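Local coordinates for protein AvrA (Salmonella typhimurium, PDB 6BE0) that probably transfers acetyl groups from acetyl-CoA to serine and threonine residues of target proteins, as a YopJ-family bacterial effector that binds inositol hexakisphosphate, at residues E51-I55 against D56-I60; E70-P73 against F74-A77; S287-K290 against K291-A294. All blocks are in the same frame, centred on the assembly; numbering follows the deposited sequence.

Contact 1: E51-I55 against D56-I60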
loop_
_atom_site.group_PDB
_atom_site.type_symbol
_atom_site.label_atom_id
_atom_site.label_comp_id
_atom_site.label_asym_id
_atom_site.label_seq_id
_atom_site.Cartn_x
_atom_site.Cartn_y
_atom_site.Cartn_z
ATOM N N GLU A 51 13.318 15.464 -7.873
ATOM C CA GLU A 51 12.581 16.560 -8.485
ATOM C C GLU A 51 13.107 16.844 -9.886
ATOM O O GLU A 51 12.335 17.074 -10.814
ATOM C CB GLU A 51 12.675 17.812 -7.613
ATOM C CG GLU A 51 11.961 17.673 -6.277
ATOM C CD GLU A 51 12.215 18.843 -5.352
ATOM O OE1 GLU A 51 13.386 19.255 -5.224
ATOM O OE2 GLU A 51 11.241 19.353 -4.759
ATOM N N SER A 52 14.428 16.821 -10.030
ATOM C CA SER A 52 15.066 17.032 -11.325
ATOM C C SER A 52 14.635 15.968 -12.328
ATOM O O SER A 52 14.327 16.274 -13.482
ATOM C CB SER A 52 16.589 17.023 -11.175
ATOM O OG SER A 52 17.223 17.152 -12.433
ATOM N N GLU A 53 14.613 14.720 -11.876
ATOM C CA GLU A 53 14.281 13.590 -12.734
ATOM C C GLU A 53 12.828 13.640 -13.205
ATOM O O GLU A 53 12.488 13.079 -14.248
ATOM C CB GLU A 53 14.555 12.279 -11.998
ATOM C CG GLU A 53 16.040 11.972 -11.852
ATOM C CD GLU A 53 16.340 11.012 -10.716
ATOM O OE1 GLU A 53 15.391 10.415 -10.167
ATOM O OE2 GLU A 53 17.529 10.858 -10.368
ATOM N N ILE A 54 11.978 14.313 -12.438
ATOM C CA ILE A 54 10.589 14.519 -12.836
ATOM C C ILE A 54 10.508 15.548 -13.960
ATOM O O ILE A 54 9.741 15.386 -14.907
ATOM C CB ILE A 54 9.719 14.978 -11.641
ATOM C CG1 ILE A 54 9.461 13.798 -10.702
ATOM C CG2 ILE A 54 8.383 15.560 -12.115
ATOM C CD1 ILE A 54 8.793 14.170 -9.392
ATOM N N ILE A 55 11.311 16.603 -13.855
ATOM C CA ILE A 55 11.254 17.709 -14.806
ATOM C C ILE A 55 11.826 17.325 -16.171
ATOM O O ILE A 55 11.283 17.730 -17.201
ATOM C CB ILE A 55 12.006 18.946 -14.262
ATOM C CG1 ILE A 55 11.332 19.440 -12.979
ATOM C CG2 ILE A 55 12.035 20.066 -15.304
ATOM C CD1 ILE A 55 12.088 20.537 -12.252
ATOM N N ASP A 56 12.913 16.557 -16.184
ATOM C CA ASP A 56 13.543 16.167 -17.446
ATOM C C ASP A 56 12.926 14.889 -18.019
ATOM O O ASP A 56 13.236 14.490 -19.142
ATOM C CB ASP A 56 15.059 15.999 -17.267
ATOM C CG ASP A 56 15.426 14.956 -16.223
ATOM O OD1 ASP A 56 16.532 15.060 -15.650
ATOM O OD2 ASP A 56 14.627 14.032 -15.973
ATOM N N GLY A 57 12.057 14.248 -17.241
ATOM C CA GLY A 57 11.305 13.098 -17.714
ATOM C C GLY A 57 12.024 11.765 -17.595
ATOM O O GLY A 57 11.500 10.739 -18.030
ATOM N N SER A 58 13.215 11.769 -17.006
ATOM C CA SER A 58 14.001 10.544 -16.870
ATOM C C SER A 58 13.499 9.662 -15.730
ATOM O O SER A 58 13.976 8.541 -15.550
ATOM C CB SER A 58 15.477 10.881 -16.644
ATOM O OG SER A 58 15.655 11.597 -15.435
ATOM N N TRP A 59 12.540 10.171 -14.961
ATOM C CA TRP A 59 12.006 9.441 -13.815
ATOM C C TRP A 59 11.428 8.089 -14.210
ATOM O O TRP A 59 11.476 7.132 -13.437
ATOM C CB TRP A 59 10.920 10.265 -13.113
ATOM C CG TRP A 59 9.739 10.579 -13.993
ATOM C CD1 TRP A 59 9.597 11.656 -14.818
ATOM C CD2 TRP A 59 8.537 9.808 -14.133
ATOM N NE1 TRP A 59 8.385 11.606 -15.461
ATOM C CE2 TRP A 59 7.715 10.481 -15.058
ATOM C CE3 TRP A 59 8.076 8.616 -13.566
ATOM C CZ2 TRP A 59 6.460 10.003 -15.430
ATOM C CZ3 TRP A 59 6.829 8.143 -13.937
ATOM C CH2 TRP A 59 6.037 8.836 -14.859
ATOM N N ILE A 60 10.888 8.016 -15.420
ATOM C CA ILE A 60 10.128 6.847 -15.839
ATOM C C ILE A 60 10.993 5.594 -15.999
ATOM O O ILE A 60 10.507 4.482 -15.783
ATOM C CB ILE A 60 9.379 7.121 -17.160
ATOM C CG1 ILE A 60 8.465 5.942 -17.497
ATOM C CG2 ILE A 60 10.358 7.400 -18.298
ATOM C CD1 ILE A 60 7.229 6.330 -18.273
#

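Contact 2: E70-P73 against F74-A77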
loop_
_atom_site.group_PDB
_atom_site.type_symbol
_atom_site.label_atom_id
_atom_site.label_comp_id
_atom_site.label_asym_id
_atom_site.label_seq_id
_atom_site.Cartn_x
_atom_site.Cartn_y
_atom_site.Cartn_z
ATOM N N GLU A 70 16.080 1.584 1.696
ATOM C CA GLU A 70 17.025 2.168 2.642
ATOM C C GLU A 70 16.353 3.185 3.560
ATOM O O GLU A 70 16.658 3.255 4.751
ATOM C CB GLU A 70 18.184 2.835 1.895
ATOM C CG GLU A 70 19.115 1.859 1.190
ATOM C CD GLU A 70 20.202 2.557 0.394
ATOM O OE1 GLU A 70 20.635 3.654 0.808
ATOM O OE2 GLU A 70 20.621 2.010 -0.648
ATOM N N MET A 71 15.436 3.970 3.002
ATOM C CA MET A 71 14.770 5.029 3.751
ATOM C C MET A 71 13.626 4.511 4.618
ATOM O O MET A 71 13.166 5.206 5.524
ATOM C CB MET A 71 14.220 6.092 2.794
ATOM C CG MET A 71 15.273 6.839 1.993
ATOM S SD MET A 71 16.568 7.573 3.006
ATOM C CE MET A 71 15.598 8.571 4.133
ATOM N N MET A 72 13.172 3.292 4.342
ATOM C CA MET A 72 11.917 2.800 4.908
ATOM C C MET A 72 11.881 2.793 6.440
ATOM O O MET A 72 10.870 3.177 7.025
ATOM C CB MET A 72 11.620 1.393 4.386
ATOM C CG MET A 72 10.162 0.980 4.536
ATOM S SD MET A 72 9.019 2.132 3.744
ATOM C CE MET A 72 9.476 1.947 2.025
ATOM N N PRO A 73 12.969 2.351 7.098
ATOM C CA PRO A 73 12.960 2.377 8.567
ATOM C C PRO A 73 12.645 3.759 9.131
ATOM O O PRO A 73 11.892 3.874 10.099
ATOM C CB PRO A 73 14.385 1.951 8.932
ATOM C CG PRO A 73 14.839 1.137 7.783
ATOM C CD PRO A 73 14.212 1.762 6.572
ATOM N N PHE A 74 13.217 4.793 8.521
ATOM C CA PHE A 74 12.966 6.165 8.943
ATOM C C PHE A 74 11.550 6.593 8.582
ATOM O O PHE A 74 10.882 7.281 9.354
ATOM C CB PHE A 74 13.977 7.116 8.302
ATOM C CG PHE A 74 15.406 6.711 8.514
ATOM C CD1 PHE A 74 16.025 6.928 9.732
ATOM C CD2 PHE A 74 16.132 6.120 7.495
ATOM C CE1 PHE A 74 17.339 6.559 9.931
ATOM C CE2 PHE A 74 17.447 5.749 7.689
ATOM C CZ PHE A 74 18.051 5.970 8.910
ATOM N N LEU A 75 11.098 6.185 7.402
ATOM C CA LEU A 75 9.766 6.540 6.929
ATOM C C LEU A 75 8.689 5.898 7.795
ATOM O O LEU A 75 7.644 6.496 8.054
ATOM C CB LEU A 75 9.596 6.122 5.467
ATOM C CG LEU A 75 10.455 6.899 4.465
ATOM C CD1 LEU A 75 10.353 6.296 3.071
ATOM C CD2 LEU A 75 10.051 8.366 4.439
ATOM N N VAL A 76 8.951 4.677 8.246
ATOM C CA VAL A 76 8.024 3.971 9.117
ATOM C C VAL A 76 8.016 4.605 10.508
ATOM O O VAL A 76 6.956 4.794 11.105
ATOM C CB VAL A 76 8.383 2.474 9.213
ATOM C CG1 VAL A 76 7.593 1.783 10.324
ATOM C CG2 VAL A 76 8.123 1.792 7.880
ATOM N N ALA A 77 9.200 4.932 11.017
ATOM C CA ALA A 77 9.318 5.613 12.302
ATOM C C ALA A 77 8.589 6.955 12.261
ATOM O O ALA A 77 7.946 7.358 13.229
ATOM C CB ALA A 77 10.779 5.815 12.665
#

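Contact 3: S287-K290 against K291-A294. With IHP (inositol hexakisphosphate), chain B.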
loop_
_atom_site.group_PDB
_atom_site.type_symbol
_atom_site.label_atom_id
_atom_site.label_comp_id
_atom_site.label_asym_id
_atom_site.label_seq_id
_atom_site.Cartn_x
_atom_site.Cartn_y
_atom_site.Cartn_z
ATOM N N SER A 287 2.035 11.109 -9.310
ATOM C CA SER A 287 1.528 11.342 -7.961
ATOM C C SER A 287 2.381 10.612 -6.928
ATOM O O SER A 287 2.836 11.207 -5.950
ATOM C CB SER A 287 0.069 10.897 -7.847
ATOM O OG SER A 287 -0.515 11.380 -6.649
ATOM N N ALA A 288 2.596 9.320 -7.153
ATOM C CA ALA A 288 3.401 8.508 -6.249
ATOM C C ALA A 288 4.835 9.021 -6.176
ATOM O O ALA A 288 5.442 9.030 -5.106
ATOM C CB ALA A 288 3.385 7.051 -6.688
ATOM N N HIS A 289 5.375 9.451 -7.312
ATOM C CA HIS A 289 6.732 9.985 -7.350
ATOM C C HIS A 289 6.826 11.279 -6.548
ATOM O O HIS A 289 7.838 11.543 -5.898
ATOM C CB HIS A 289 7.180 10.222 -8.793
ATOM C CG HIS A 289 7.489 8.962 -9.541
ATOM N ND1 HIS A 289 6.509 8.140 -10.055
ATOM C CD2 HIS A 289 8.670 8.380 -9.855
ATOM C CE1 HIS A 289 7.075 7.109 -10.658
ATOM N NE2 HIS A 289 8.385 7.230 -10.549
ATOM N N LYS A 290 5.769 12.082 -6.592
ATOM C CA LYS A 290 5.709 13.301 -5.796
ATOM C C LYS A 290 5.549 12.961 -4.318
ATOM O O LYS A 290 6.069 13.669 -3.455
ATOM C CB LYS A 290 4.563 14.203 -6.262
ATOM C CG LYS A 290 4.825 14.890 -7.598
ATOM C CD LYS A 290 3.584 15.575 -8.155
ATOM C CE LYS A 290 3.195 16.803 -7.344
ATOM N NZ LYS A 290 1.999 17.488 -7.916
ATOM N N LYS A 291 4.840 11.874 -4.023
ATOM C CA LYS A 291 4.638 11.461 -2.637
ATOM C C LYS A 291 5.957 11.030 -2.000
ATOM O O LYS A 291 6.195 11.290 -0.821
ATOM C CB LYS A 291 3.619 10.322 -2.543
ATOM C CG LYS A 291 3.231 9.953 -1.108
ATOM C CD LYS A 291 2.555 11.115 -0.386
ATOM C CE LYS A 291 2.183 10.767 1.048
ATOM N NZ LYS A 291 1.150 9.702 1.126
ATOM N N ARG A 292 6.807 10.368 -2.781
ATOM C CA ARG A 292 8.134 9.989 -2.308
ATOM C C ARG A 292 8.897 11.229 -1.857
ATOM O O ARG A 292 9.547 11.226 -0.810
ATOM C CB ARG A 292 8.925 9.258 -3.400
ATOM C CG ARG A 292 10.367 8.952 -3.001
ATOM C CD ARG A 292 11.148 8.249 -4.099
ATOM N NE ARG A 292 10.648 6.901 -4.366
ATOM C CZ ARG A 292 9.913 6.553 -5.419
ATOM N NH1 ARG A 292 9.569 7.443 -6.344
ATOM N NH2 ARG A 292 9.519 5.294 -5.554
ATOM N N ILE A 293 8.811 12.284 -2.660
ATOM C CA ILE A 293 9.504 13.533 -2.369
ATOM C C ILE A 293 8.976 14.154 -1.078
ATOM O O ILE A 293 9.750 14.629 -0.247
ATOM C CB ILE A 293 9.358 14.534 -3.536
ATOM C CG1 ILE A 293 10.027 13.964 -4.793
ATOM C CG2 ILE A 293 9.971 15.887 -3.172
ATOM C CD1 ILE A 293 9.793 14.776 -6.047
ATOM N N ALA A 294 7.658 14.149 -0.917
ATOM C CA ALA A 294 7.037 14.661 0.298
ATOM C C ALA A 294 7.525 13.882 1.512
ATOM O O ALA A 294 7.925 14.463 2.521
ATOM C CB ALA A 294 5.523 14.582 0.195
HETATM C C1 IHP B . -2.865 13.717 4.294
HETATM C C2 IHP B . -2.067 12.715 3.469
HETATM C C3 IHP B . -2.029 13.116 2.004
HETATM C C4 IHP B . -1.518 14.533 1.847
HETATM C C5 IHP B . -2.486 15.476 2.537
HETATM C C6 IHP B . -2.531 15.184 4.030
HETATM O O11 IHP B . -2.676 13.411 5.664
HETATM P P1 IHP B . -3.847 12.643 6.429
HETATM O O21 IHP B . -3.246 11.622 7.369
HETATM O O31 IHP B . -4.748 11.922 5.449
HETATM O O41 IHP B . -4.654 13.637 7.221
HETATM O O12 IHP B . -0.728 12.587 3.998
HETATM P P2 IHP B . -0.241 11.202 4.591
HETATM O O22 IHP B . -1.218 10.689 5.622
HETATM O O32 IHP B . -0.117 10.167 3.498
HETATM O O42 IHP B . 1.107 11.388 5.251
HETATM O O13 IHP B . -1.217 12.198 1.270
HETATM P P3 IHP B . -1.908 11.209 0.230
HETATM O O23 IHP B . -1.236 9.859 0.290
HETATM O O33 IHP B . -3.378 11.038 0.534
HETATM O O43 IHP B . -1.756 11.760 -1.164
HETATM O O14 IHP B . -1.320 14.855 0.457
HETATM P P4 IHP B . -2.513 15.082 -0.604
HETATM O O24 IHP B . -2.186 14.348 -1.885
HETATM O O34 IHP B . -3.840 14.581 -0.083
HETATM O O44 IHP B . -2.625 16.546 -0.933
HETATM O O15 IHP B . -2.141 16.845 2.317
HETATM P P5 IHP B . -3.301 17.923 2.261
HETATM O O25 IHP B . -4.571 17.351 2.853
HETATM O O35 IHP B . -2.881 19.138 3.049
HETATM O O45 IHP B . -3.575 18.334 0.835
HETATM O O16 IHP B . -1.294 15.543 4.643
HETATM P P6 IHP B . -1.311 16.441 5.923
HETATM O O26 IHP B . 0.084 16.928 6.219
HETATM O O36 IHP B . -2.216 17.626 5.711
HETATM O O46 IHP B . -1.802 15.649 7.110
HETATM O O HOH W 1 10.237 10.280 -6.797
#

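Contact 1: E51-I55 against D56-I60
Glu53 O and Trp59 N meet where helix 40-55 runs out, a worked example of a turn in which two carbonyls, Ser52 O and Glu53 O, accept N-H groups from the residues that follow the helix. Among the backbone bonds, Asp56 N closes a final helical turn on Ser52 O at 3.1 Å. Glu53 O then takes the N-H of Trp59 at 3.0 Å, the donor standing above the carbonyl plane, and a weak second bond from Gly57 N, whose positive phi (85°) swings the chain out of the helix.

The side-chain bonds centre on Asp56. With chi1 at 59° its carboxylate folds back over the turn, and OD2 accepts from Ser58 N at 2.9 Å on its anti side and from Ser58 OG at 2.7 Å on its syn side, both from one face. Two donors on one oxygen should fix the rotation of the group.

The indole makes van der Waals contact, Trp59 CD1 lying 3.6 Å from Ile54 CA, with the polar Glu53 O in plane at its edge. Glu53 OE1 accepts a hydrogen bond from Tyr64, and OE2 salt-bridges Arg49. The indole also meets His289 edge-to-face, near bound coenzyme A. The arrangement is a helix C-terminus followed by an Asx turn.

Contact 2: E70-P73 against F74-A77
Met72 and Val76, one turn apart on helix 65-82, make up the denser side of this contact. Val76 N bonds to Met72 O at 2.7 Å, and the side chains of the same pair also meet, CG of Met72 4.0 Å from CG2 of Val76, crossing at a slant. Both then turn to the sheet, against Phe90 of strand 88-91 and Leu115 of strand 111-117. Next round the helix, Leu75 CD1 lies 3.9 Å from Met71 CB, and this pair packs on Leu299 of helix 287-300. Bends at chi2 and chi3 curl the Met71 chain back, so that its CE methyl rests 4.2 Å from CD2 of Phe74.

The other side is looser and faces solvent. Glu70, Pro73 and Ala77 are exposed; Pro73 and Ala77 meet through the backbone bond from Ala77 N to Pro73 O at 3.0 Å and the contact of Ala77 CB with the same oxygen, while Glu70 brings its carbonyl oxygen near the Phe74 ring. Phe74 lies between the two regimes: its ring has Met71 O near its edge and leans on Leu38. Pro73 has no N-H to give to the preceding turn, and the helix is kinked at that point.

Directional hydrogen bonding thus stays in the backbone, while the side chains meet through nonpolar carbon and sulfur; the helix is amphipathic, its buried side packed on the sheet and the C-terminal helix, presumably held largely by the hydrophobic effect.

Contact 3: S287-K290 against K291-A294
With CG kept beside its own nitrogen (chi1 -73°), His289 lays its ring alongside the side chain of Arg292, whose CG is instead anti to the nitrogen, and the two point the same way. Lys291 likewise places CG away from its nitrogen (chi1 -173°) and then bends at chi2 and chi4, which carries NZ to inositol hexakisphosphate. The setting is the first two turns of the C-terminal helix 287-300, an alpha-helix in which Lys291 N bonds to Ser287 O at 2.9 Å and Arg292 N to Ala288 O.

On the inositol phosphate side, Lys291 NZ grips two phosphates at once, donating to O23 at 2.5 Å and to O32 at 2.7 Å, with a weak third bond to the ester oxygen O13. The ammonium thus bridges neighbouring phosphates. Its aliphatic stem runs along Ile188 and Ala192 of helix 186-199, and the ligand is gripped further by Lys196, Lys238, His239 and Lys263. Ser287 OG in turn bonds to His239 and probably helps to position this second ligand-binding residue.

Away from the ligand, the contact centres on Arg292 and His289. The guanidinium is turned 69° from the imidazole plane of His289, whose CD2 approaches its edge 3.7 Å from NH1. Salt bridges from NH2 to Glu185 and Asp68 hold the far end and would balance its buried charge. His289 O has a weak bond from Ile293 N, and the CG1 branch of Ile293 leans against the same oxygen. One water completes this carbonyl: it donates to His289 O at 2.9 Å while accepting from Arg292 NH1, lying in the guanidinium plane at its edge.

In the fold
The three contacts come in series along the chain, on helix 40-55 and the loop after it, on helix 65-82, and on helix 287-300. Contacts 1 and 3 have centres about 12 Å apart and touch directly: Trp59 packs on His289, and Ile54 and Glu51 on Ile293. Contact 2 stands apart, its centre about 15 Å from that of contact 3 and about 23 Å from that of contact 1, although a later part of the C-terminal helix reaches it. That helix therefore ties together the chain's two early helices. Its first turns hold Lys291, which binds inositol hexakisphosphate, and His289, whose side chain is about 6 Å from coenzyme A, so the helix has a residue near each ligand.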